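Local atomic coordinates of putative diflavin flavoprotein A 3 (PDB entry 6H0C), a protein that probably passes electrons from NADH to oxygen, reducing it to water, and is represented here by its flavodiiron core, without the flavin reductase part. Residues 299-304 with 333-338; 327-332 with 360-365; 77-82 with 90-95. All blocks are in the same frame, centred on the assembly; numbering follows the deposited sequence.

Contact 1 (299-304 with 333-338); sequences EIKEAI and LANASK
Asn335 and Ala336 of segment 333-338 meet Lys301 and Ile304 of segment 299-304, and so join two neighbouring helices, 297-306 and 323-335, of the flavodoxin-like domain. In this alpha/beta/alpha fold both helices lie on the same face of the parallel sheet, and the contact is made where segment 333-338 leaves helix 323-335 for the loop that leads to the next strand. The segments bury 166 Å² between them, with no hydrogen bond across. The backbones draw nearer along the way, from 6.8 Å between the CA atoms of Asn335 and Lys301 to 6.1 Å between those of Ala336 and Ile304. The polar end of Asn335 is committed to its own helix: ND2 is hydrogen-bonded to Ile331 O, one turn earlier. That bond limits the rotation of the amide and leaves ND2 beside the aliphatic part of Lys301, 3.9 Å from CG, as the two side chains cross obliquely. The lysine meets the asparagine through a methylene, since its extended chain runs on to a salt bridge between NZ and Glu298. Toward the sheet the character changes from polar to apolar. Ile304 CG2 packs against the backbone linking Asn335 to Ala336, with the carbonyl carbon C of Asn335 4.0 Å away. Ala336 follows; it shares Phe310 of strand 309-313 with Ile304, both side chains touching that residue. The branch that does the touching is set by Ile304 chi1 of -68°, which turns CG1 to the backbone N side and sends CG2, anti to that nitrogen, across the gap to lie 3.7 Å from Ala336 CB.

Contact 2 (327-332 with 360-365); sequences TALGIT and NKFRDA
Leu329 pushes its CD1 methyl against the far end of the Phe362 ring, 3.6 Å from CZ, and this is the tight part of the contact. The same methyl lies 3.7 Å from Phe362 CE1, so it is near the CE1-CZ bond and approaches the ring obliquely. The two side chains pass alongside each other in opposite directions: with Leu329 CG anti to its backbone N (chi1 166°), the leucine reaches out from helix 323-335 while the ring reaches back from helix 353-364. Thr332, one turn further on, adds a looser touch through CG2, 4.3 Å from Phe362 CE1. Its hydroxyl stays out of the interface. Thr332 OG1 donates to Ala328 O at 2.9 Å, from above the carbonyl plane, and the same oxygen also receives Thr332 N; Ala328 O thus takes two donors, and the hydroxyl's bond is made within its own helix, with the methyl turned to the ring. The helices concerned are successive crossover helices of the flavodoxin-like fold, on one face of its parallel sheet. Their segments run nearly parallel, at 9°, with axes 11.9 Å apart, a wide spacing spanned by Leu329 and the Phe362 ring together. On the sheet side Phe362 is well enclosed, standing edge-to-face with both Phe310 and Phe312 and resting on Cys342 and Val344. Away from the sheet the contact thins out quickly. Leu329 CD2 comes no nearer to Lys361 than 4.4 Å, at CG, and the rest of the lysine bends off toward solvent although its CB faces the partner helix.

Contact 3 (77-82 with 90-95); sequences DYVILG and HTLKLL
Leu92 and Leu81 reach toward each other tip to tip, CD1 of Leu92 lying 3.8 Å from CD1 of Leu81. The second methyl of Leu81 closes on the same end: its CD2 is 4.0 Å from Leu92 CD1, so Leu92 fits against the fork of Leu81. Val79 meets Leu92 differently. Here the side chains run antiparallel, flank to flank, and Val79 CG1 stands 3.9 Å from Leu92 CD2. Leu92 thus divides its two methyls, CD1 for Leu81 and CD2 chiefly for Val79, spanning two residues that point to the same face of the strand. Val79 is split in its turn. With CG1 anti to the backbone N (chi1 179°), its other branch, CG2, is directed toward Leu95, where it comes 4.2 Å from CD2 with the side chains at a slant to each other. These residues join the first strand and the helix of the beta-alpha-beta unit 78-80, 86-98, 103-106, within the metallo-beta-lactamase-like part of the core. Strand 78-80 is an inner strand of its sheet, Tyr78 bonding through its backbone to Ile49 and Leu51 and Val79 to Thr103 and Ile105. In relatives with this fold, the loop joining such a strand to its helix carries metal ligands. The present contact lies beside that connection and is wholly apolar and buried. Its flanks are completed by Leu51 and Pro54 against Leu95 and by Ile104 against Leu81, whereas Ile80, on the opposite face of the strand, packs on Leu144 and Phe146 of the second sheet. The helix has a polar tie to its surroundings as well: Thr91 OG1 is hydrogen-bonded to Pro55 O and to Thr60 OG1.

In the fold
Contact 3 comes first along the chain and belongs to the metallo-beta-lactamase-like part of the core; contacts 1 and 2 follow in the flavodoxin-like part, on the opposite side of the chain's centre. Their centres lie 39 and 40 Å from that of contact 3, which touches neither. Contacts 1 and 2 have centres only 10 Å apart, share helix 323-335 and touch, Ile300 and Lys301 meeting Ile331, and Leu333 meeting Ala365. Their segments alternate in sequence. Helices 297-306, 323-335 and 353-364 lie in one row on a single face of the parallel sheet, as in flavodoxins, so the two contacts form one continuous helix layer, whereas contact 3 belongs to the other module.

Contact 1 (299-304 with 333-338)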
loop_
_atom_site.group_PDB
_atom_site.type_symbol
_atom_site.label_atom_id
_atom_site.label_comp_id
_atom_site.label_asym_id
_atom_site.label_seq_id
_atom_site.Cartn_x
_atom_site.Cartn_y
_atom_site.Cartn_z
ATOM N N GLU A 299 -7.785 0.338 -17.893
ATOM C CA GLU A 299 -6.534 0.021 -17.207
ATOM C C GLU A 299 -6.067 -1.384 -17.556
ATOM O O GLU A 299 -4.886 -1.613 -17.830
ATOM C CB GLU A 299 -6.683 0.111 -15.691
ATOM C CG GLU A 299 -6.674 1.489 -15.096
ATOM C CD GLU A 299 -6.743 1.416 -13.586
ATOM O OE1 GLU A 299 -5.892 0.710 -12.995
ATOM O OE2 GLU A 299 -7.658 2.033 -12.995
ATOM N N ILE A 300 -6.998 -2.330 -17.517
ATOM C CA ILE A 300 -6.640 -3.722 -17.732
ATOM C C ILE A 300 -6.251 -3.926 -19.187
ATOM O O ILE A 300 -5.262 -4.595 -19.475
ATOM C CB ILE A 300 -7.780 -4.675 -17.335
ATOM C CG1 ILE A 300 -8.018 -4.585 -15.823
ATOM C CG2 ILE A 300 -7.429 -6.098 -17.716
ATOM C CD1 ILE A 300 -9.277 -5.253 -15.365
ATOM N N LYS A 301 -7.010 -3.326 -20.101
ATOM C CA LYS A 301 -6.665 -3.403 -21.514
ATOM C C LYS A 301 -5.259 -2.866 -21.759
ATOM O O LYS A 301 -4.464 -3.513 -22.434
ATOM C CB LYS A 301 -7.663 -2.631 -22.370
ATOM C CG LYS A 301 -9.027 -3.273 -22.488
ATOM C CD LYS A 301 -9.969 -2.373 -23.281
ATOM C CE LYS A 301 -11.391 -2.904 -23.275
ATOM N NZ LYS A 301 -12.311 -1.941 -23.956
ATOM N N GLU A 302 -4.955 -1.687 -21.217
ATOM C CA GLU A 302 -3.653 -1.053 -21.458
ATOM C C GLU A 302 -2.512 -1.890 -20.891
ATOM O O GLU A 302 -1.456 -2.018 -21.506
ATOM C CB GLU A 302 -3.602 0.356 -20.857
ATOM C CG GLU A 302 -4.633 1.329 -21.422
ATOM C CD GLU A 302 -4.549 1.495 -22.938
ATOM O OE1 GLU A 302 -4.251 2.623 -23.394
ATOM O OE2 GLU A 302 -4.800 0.512 -23.673
ATOM N N ALA A 303 -2.723 -2.447 -19.706
ATOM C CA ALA A 303 -1.706 -3.282 -19.094
ATOM C C ALA A 303 -1.437 -4.497 -19.979
ATOM O O ALA A 303 -0.286 -4.786 -20.305
ATOM C CB ALA A 303 -2.128 -3.707 -17.697
ATOM N N ILE A 304 -2.500 -5.194 -20.381
ATOM C CA ILE A 304 -2.371 -6.387 -21.216
ATOM C C ILE A 304 -1.786 -6.034 -22.592
ATOM O O ILE A 304 -1.030 -6.812 -23.189
ATOM C CB ILE A 304 -3.728 -7.099 -21.394
ATOM C CG1 ILE A 304 -4.198 -7.713 -20.068
ATOM C CG2 ILE A 304 -3.625 -8.181 -22.464
ATOM C CD1 ILE A 304 -3.215 -8.708 -19.470
ATOM N N LEU A 333 -8.820 -12.359 -21.743
ATOM C CA LEU A 333 -8.979 -13.305 -22.850
ATOM C C LEU A 333 -9.319 -12.584 -24.152
ATOM O O LEU A 333 -8.851 -12.977 -25.226
ATOM C CB LEU A 333 -10.058 -14.349 -22.535
ATOM C CG LEU A 333 -9.705 -15.390 -21.472
ATOM C CD1 LEU A 333 -10.902 -16.266 -21.173
ATOM C CD2 LEU A 333 -8.542 -16.231 -21.941
ATOM N N ALA A 334 -10.130 -11.533 -24.061
ATOM C CA ALA A 334 -10.529 -10.788 -25.254
ATOM C C ALA A 334 -9.369 -10.003 -25.853
ATOM O O ALA A 334 -9.421 -9.617 -27.011
ATOM C CB ALA A 334 -11.684 -9.847 -24.937
ATOM N N ASN A 335 -8.320 -9.770 -25.073
ATOM C CA ASN A 335 -7.265 -8.867 -25.529
ATOM C C ASN A 335 -5.856 -9.429 -25.600
ATOM O O ASN A 335 -5.032 -8.917 -26.354
ATOM C CB ASN A 335 -7.242 -7.631 -24.644
ATOM C CG ASN A 335 -8.416 -6.732 -24.902
ATOM O OD1 ASN A 335 -8.438 -5.989 -25.891
ATOM N ND2 ASN A 335 -9.418 -6.801 -24.028
ATOM N N ALA A 336 -5.567 -10.462 -24.824
ATOM C CA ALA A 336 -4.206 -10.977 -24.774
ATOM C C ALA A 336 -3.880 -11.878 -25.967
ATOM O O ALA A 336 -4.666 -12.744 -26.356
ATOM C CB ALA A 336 -3.971 -11.725 -23.466
ATOM N N SER A 337 -2.705 -11.660 -26.546
ATOM C CA SER A 337 -2.170 -12.577 -27.539
ATOM C C SER A 337 -1.726 -13.881 -26.876
ATOM O O SER A 337 -1.197 -13.872 -25.757
ATOM C CB SER A 337 -0.999 -11.938 -28.274
ATOM O OG SER A 337 -0.252 -12.933 -28.952
ATOM N N LYS A 338 -1.924 -15.001 -27.562
ATOM C CA LYS A 338 -1.555 -16.299 -26.999
ATOM C C LYS A 338 -0.041 -16.457 -26.800
ATOM O O LYS A 338 0.405 -17.423 -26.187
ATOM C CB LYS A 338 -2.084 -17.438 -27.880
ATOM C CG LYS A 338 -3.603 -17.578 -27.899
ATOM C CD LYS A 338 -4.019 -18.878 -28.585
ATOM C CE LYS A 338 -5.536 -19.035 -28.667
ATOM N NZ LYS A 338 -5.931 -20.376 -29.204
#

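Contact 2 (327-332 with 360-365)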
loop_
_atom_site.group_PDB
_atom_site.type_symbol
_atom_site.label_atom_id
_atom_site.label_comp_id
_atom_site.label_asym_id
_atom_site.label_seq_id
_atom_site.Cartn_x
_atom_site.Cartn_y
_atom_site.Cartn_z
ATOM N N THR A 327 -14.608 -10.788 -14.377
ATOM C CA THR A 327 -14.682 -9.780 -15.425
ATOM C C THR A 327 -13.284 -9.450 -15.976
ATOM O O THR A 327 -13.134 -9.291 -17.187
ATOM C CB THR A 327 -15.377 -8.493 -14.936
ATOM O OG1 THR A 327 -14.648 -7.944 -13.841
ATOM C CG2 THR A 327 -16.802 -8.805 -14.489
ATOM N N ALA A 328 -12.269 -9.355 -15.114
ATOM C CA ALA A 328 -10.884 -9.159 -15.593
ATOM C C ALA A 328 -10.463 -10.300 -16.534
ATOM O O ALA A 328 -9.765 -10.080 -17.527
ATOM C CB ALA A 328 -9.904 -9.053 -14.415
ATOM N N LEU A 329 -10.892 -11.519 -16.210
ATOM C CA LEU A 329 -10.586 -12.690 -17.033
ATOM C C LEU A 329 -11.121 -12.513 -18.459
ATOM O O LEU A 329 -10.428 -12.819 -19.432
ATOM C CB LEU A 329 -11.167 -13.959 -16.396
ATOM C CG LEU A 329 -11.229 -15.219 -17.265
ATOM C CD1 LEU A 329 -9.840 -15.761 -17.514
ATOM C CD2 LEU A 329 -12.118 -16.283 -16.625
ATOM N N GLY A 330 -12.352 -12.016 -18.577
ATOM C CA GLY A 330 -12.954 -11.776 -19.877
ATOM C C GLY A 330 -12.184 -10.756 -20.694
ATOM O O GLY A 330 -11.936 -10.944 -21.892
ATOM N N ILE A 331 -11.806 -9.660 -20.045
ATOM C CA ILE A 331 -11.057 -8.609 -20.721
ATOM C C ILE A 331 -9.693 -9.134 -21.136
ATOM O O ILE A 331 -9.211 -8.835 -22.227
ATOM C CB ILE A 331 -10.904 -7.357 -19.823
ATOM C CG1 ILE A 331 -12.288 -6.774 -19.498
ATOM C CG2 ILE A 331 -10.014 -6.315 -20.495
ATOM C CD1 ILE A 331 -12.272 -5.706 -18.417
ATOM N N THR A 332 -9.077 -9.936 -20.274
ATOM C CA THR A 332 -7.765 -10.487 -20.580
ATOM C C THR A 332 -7.848 -11.451 -21.766
ATOM O O THR A 332 -7.057 -11.357 -22.704
ATOM C CB THR A 332 -7.162 -11.198 -19.356
ATOM O OG1 THR A 332 -6.979 -10.243 -18.301
ATOM C CG2 THR A 332 -5.809 -11.820 -19.704
ATOM N N ASN A 360 -7.513 -23.687 -15.826
ATOM C CA ASN A 360 -8.207 -24.367 -16.914
ATOM C C ASN A 360 -8.558 -23.458 -18.074
ATOM O O ASN A 360 -8.401 -23.839 -19.236
ATOM C CB ASN A 360 -9.485 -25.013 -16.400
ATOM C CG ASN A 360 -9.221 -26.281 -15.657
ATOM O OD1 ASN A 360 -8.231 -26.963 -15.916
ATOM N ND2 ASN A 360 -10.102 -26.614 -14.724
ATOM N N LYS A 361 -9.055 -22.265 -17.757
ATOM C CA LYS A 361 -9.472 -21.330 -18.794
ATOM C C LYS A 361 -8.269 -20.850 -19.603
ATOM O O LYS A 361 -8.335 -20.756 -20.829
ATOM C CB LYS A 361 -10.235 -20.147 -18.183
ATOM C CG LYS A 361 -11.744 -20.367 -18.143
ATOM C CD LYS A 361 -12.072 -21.742 -17.599
ATOM C CE LYS A 361 -13.538 -22.093 -17.756
ATOM N NZ LYS A 361 -13.869 -23.332 -16.985
ATOM N N PHE A 362 -7.163 -20.576 -18.924
ATOM C CA PHE A 362 -5.968 -20.121 -19.614
ATOM C C PHE A 362 -5.334 -21.264 -20.412
ATOM O O PHE A 362 -4.858 -21.054 -21.534
ATOM C CB PHE A 362 -4.978 -19.507 -18.619
ATOM C CG PHE A 362 -5.412 -18.160 -18.105
ATOM C CD1 PHE A 362 -5.883 -17.190 -18.982
ATOM C CD2 PHE A 362 -5.377 -17.868 -16.751
ATOM C CE1 PHE A 362 -6.302 -15.946 -18.514
ATOM C CE2 PHE A 362 -5.798 -16.630 -16.280
ATOM C CZ PHE A 362 -6.259 -15.671 -17.157
ATOM N N ARG A 363 -5.357 -22.476 -19.863
ATOM C CA ARG A 363 -4.838 -23.618 -20.613
ATOM C C ARG A 363 -5.677 -23.875 -21.869
ATOM O O ARG A 363 -5.126 -24.044 -22.954
ATOM C CB ARG A 363 -4.782 -24.879 -19.757
ATOM C CG ARG A 363 -4.225 -26.078 -20.527
ATOM C CD ARG A 363 -3.877 -27.247 -19.621
ATOM N NE ARG A 363 -4.877 -27.432 -18.575
ATOM C CZ ARG A 363 -4.614 -27.373 -17.273
ATOM N NH1 ARG A 363 -3.374 -27.148 -16.849
ATOM N NH2 ARG A 363 -5.593 -27.548 -16.395
ATOM N N ASP A 364 -6.998 -23.893 -21.727
ATOM C CA ASP A 364 -7.877 -24.079 -22.883
ATOM C C ASP A 364 -7.688 -22.974 -23.921
ATOM O O ASP A 364 -7.827 -23.207 -25.123
ATOM C CB ASP A 364 -9.345 -24.131 -22.454
ATOM C CG ASP A 364 -9.673 -25.383 -21.670
ATOM O OD1 ASP A 364 -10.801 -25.480 -21.141
ATOM O OD2 ASP A 364 -8.792 -26.266 -21.575
ATOM N N ALA A 365 -7.361 -21.775 -23.452
ATOM C CA ALA A 365 -7.211 -20.625 -24.335
ATOM C C ALA A 365 -5.836 -20.591 -24.995
ATOM O O ALA A 365 -5.506 -19.627 -25.682
ATOM C CB ALA A 365 -7.462 -19.334 -23.571
#

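Contact 3 (77-82 with 90-95)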
loop_
_atom_site.group_PDB
_atom_site.type_symbol
_atom_site.label_atom_id
_atom_site.label_comp_id
_atom_site.label_asym_id
_atom_site.label_seq_id
_atom_site.Cartn_x
_atom_site.Cartn_y
_atom_site.Cartn_z
ATOM N N ASP A 77 -11.498 16.664 16.884
ATOM C CA ASP A 77 -12.390 17.123 15.824
ATOM C C ASP A 77 -12.350 16.234 14.587
ATOM O O ASP A 77 -13.392 15.970 13.973
ATOM C CB ASP A 77 -12.048 18.555 15.414
ATOM C CG ASP A 77 -12.321 19.554 16.517
ATOM O OD1 ASP A 77 -13.507 19.765 16.838
ATOM O OD2 ASP A 77 -11.355 20.134 17.056
ATOM N N TYR A 78 -11.150 15.787 14.211
ATOM C CA TYR A 78 -10.980 15.062 12.954
ATOM C C TYR A 78 -10.094 13.849 13.073
ATOM O O TYR A 78 -9.084 13.871 13.790
ATOM C CB TYR A 78 -10.402 15.977 11.872
ATOM C CG TYR A 78 -11.278 17.165 11.557
ATOM C CD1 TYR A 78 -12.464 17.010 10.841
ATOM C CD2 TYR A 78 -10.917 18.442 11.971
ATOM C CE1 TYR A 78 -13.268 18.093 10.553
ATOM C CE2 TYR A 78 -11.714 19.529 11.687
ATOM C CZ TYR A 78 -12.887 19.348 10.977
ATOM O OH TYR A 78 -13.678 20.434 10.690
ATOM N N VAL A 79 -10.473 12.794 12.356
ATOM C CA VAL A 79 -9.561 11.687 12.120
ATOM C C VAL A 79 -9.289 11.587 10.614
ATOM O O VAL A 79 -10.186 11.303 9.812
ATOM C CB VAL A 79 -10.101 10.359 12.684
ATOM C CG1 VAL A 79 -9.113 9.233 12.389
ATOM C CG2 VAL A 79 -10.311 10.481 14.178
ATOM N N ILE A 80 -8.039 11.852 10.242
ATOM C CA ILE A 80 -7.646 11.898 8.847
ATOM C C ILE A 80 -6.958 10.588 8.468
ATOM O O ILE A 80 -6.011 10.160 9.139
ATOM C CB ILE A 80 -6.715 13.102 8.577
ATOM C CG1 ILE A 80 -7.400 14.399 8.999
ATOM C CG2 ILE A 80 -6.324 13.172 7.111
ATOM C CD1 ILE A 80 -6.556 15.637 8.749
ATOM N N LEU A 81 -7.446 9.942 7.409
ATOM C CA LEU A 81 -6.899 8.648 6.998
ATOM C C LEU A 81 -6.123 8.777 5.696
ATOM O O LEU A 81 -6.685 9.194 4.676
ATOM C CB LEU A 81 -8.014 7.609 6.834
ATOM C CG LEU A 81 -8.915 7.401 8.041
ATOM C CD1 LEU A 81 -10.076 6.485 7.700
ATOM C CD2 LEU A 81 -8.096 6.835 9.181
ATOM N N GLY A 82 -4.839 8.418 5.730
ATOM C CA GLY A 82 -4.007 8.416 4.532
ATOM C C GLY A 82 -4.257 7.183 3.669
ATOM O O GLY A 82 -3.915 7.157 2.483
ATOM N N HIS A 90 -10.025 -1.680 12.465
ATOM C CA HIS A 90 -10.166 -2.267 13.792
ATOM C C HIS A 90 -9.879 -1.241 14.894
ATOM O O HIS A 90 -10.667 -1.083 15.831
ATOM C CB HIS A 90 -9.236 -3.465 13.924
ATOM C CG HIS A 90 -9.304 -4.132 15.258
ATOM N ND1 HIS A 90 -8.450 -3.813 16.292
ATOM C CD2 HIS A 90 -10.125 -5.100 15.729
ATOM C CE1 HIS A 90 -8.737 -4.563 17.339
ATOM N NE2 HIS A 90 -9.755 -5.345 17.027
ATOM N N THR A 91 -8.749 -0.543 14.771
ATOM C CA THR A 91 -8.391 0.526 15.697
ATOM C C THR A 91 -9.399 1.664 15.657
ATOM O O THR A 91 -9.745 2.247 16.692
ATOM C CB THR A 91 -7.004 1.101 15.382
ATOM O OG1 THR A 91 -6.039 0.044 15.373
ATOM C CG2 THR A 91 -6.616 2.153 16.417
ATOM N N LEU A 92 -9.859 1.987 14.452
ATOM C CA LEU A 92 -10.841 3.051 14.279
ATOM C C LEU A 92 -12.113 2.801 15.075
ATOM O O LEU A 92 -12.655 3.734 15.659
ATOM C CB LEU A 92 -11.199 3.229 12.807
ATOM C CG LEU A 92 -10.222 4.063 12.001
ATOM C CD1 LEU A 92 -10.685 4.110 10.557
ATOM C CD2 LEU A 92 -10.108 5.461 12.602
ATOM N N LYS A 93 -12.592 1.557 15.084
ATOM C CA LYS A 93 -13.815 1.216 15.821
ATOM C C LYS A 93 -13.710 1.638 17.284
ATOM O O LYS A 93 -14.644 2.206 17.849
ATOM C CB LYS A 93 -14.115 -0.284 15.750
ATOM C CG LYS A 93 -14.615 -0.801 14.405
ATOM C CD LYS A 93 -14.766 -2.331 14.436
ATOM C CE LYS A 93 -14.449 -2.974 13.081
ATOM N NZ LYS A 93 -14.365 -4.466 13.146
ATOM N N LEU A 94 -12.566 1.358 17.899
ATOM C CA LEU A 94 -12.374 1.701 19.298
ATOM C C LEU A 94 -12.226 3.204 19.463
ATOM O O LEU A 94 -12.904 3.808 20.285
ATOM C CB LEU A 94 -11.151 0.986 19.872
ATOM C CG LEU A 94 -10.830 1.364 21.315
ATOM C CD1 LEU A 94 -12.006 1.029 22.212
ATOM C CD2 LEU A 94 -9.561 0.671 21.789
ATOM N N LEU A 95 -11.338 3.807 18.676
ATOM C CA LEU A 95 -11.082 5.243 18.764
ATOM C C LEU A 95 -12.353 6.085 18.590
ATOM O O LEU A 95 -12.588 7.055 19.319
ATOM C CB LEU A 95 -10.044 5.654 17.714
ATOM C CG LEU A 95 -9.669 7.134 17.703
ATOM C CD1 LEU A 95 -9.047 7.488 19.031
ATOM C CD2 LEU A 95 -8.718 7.449 16.566
#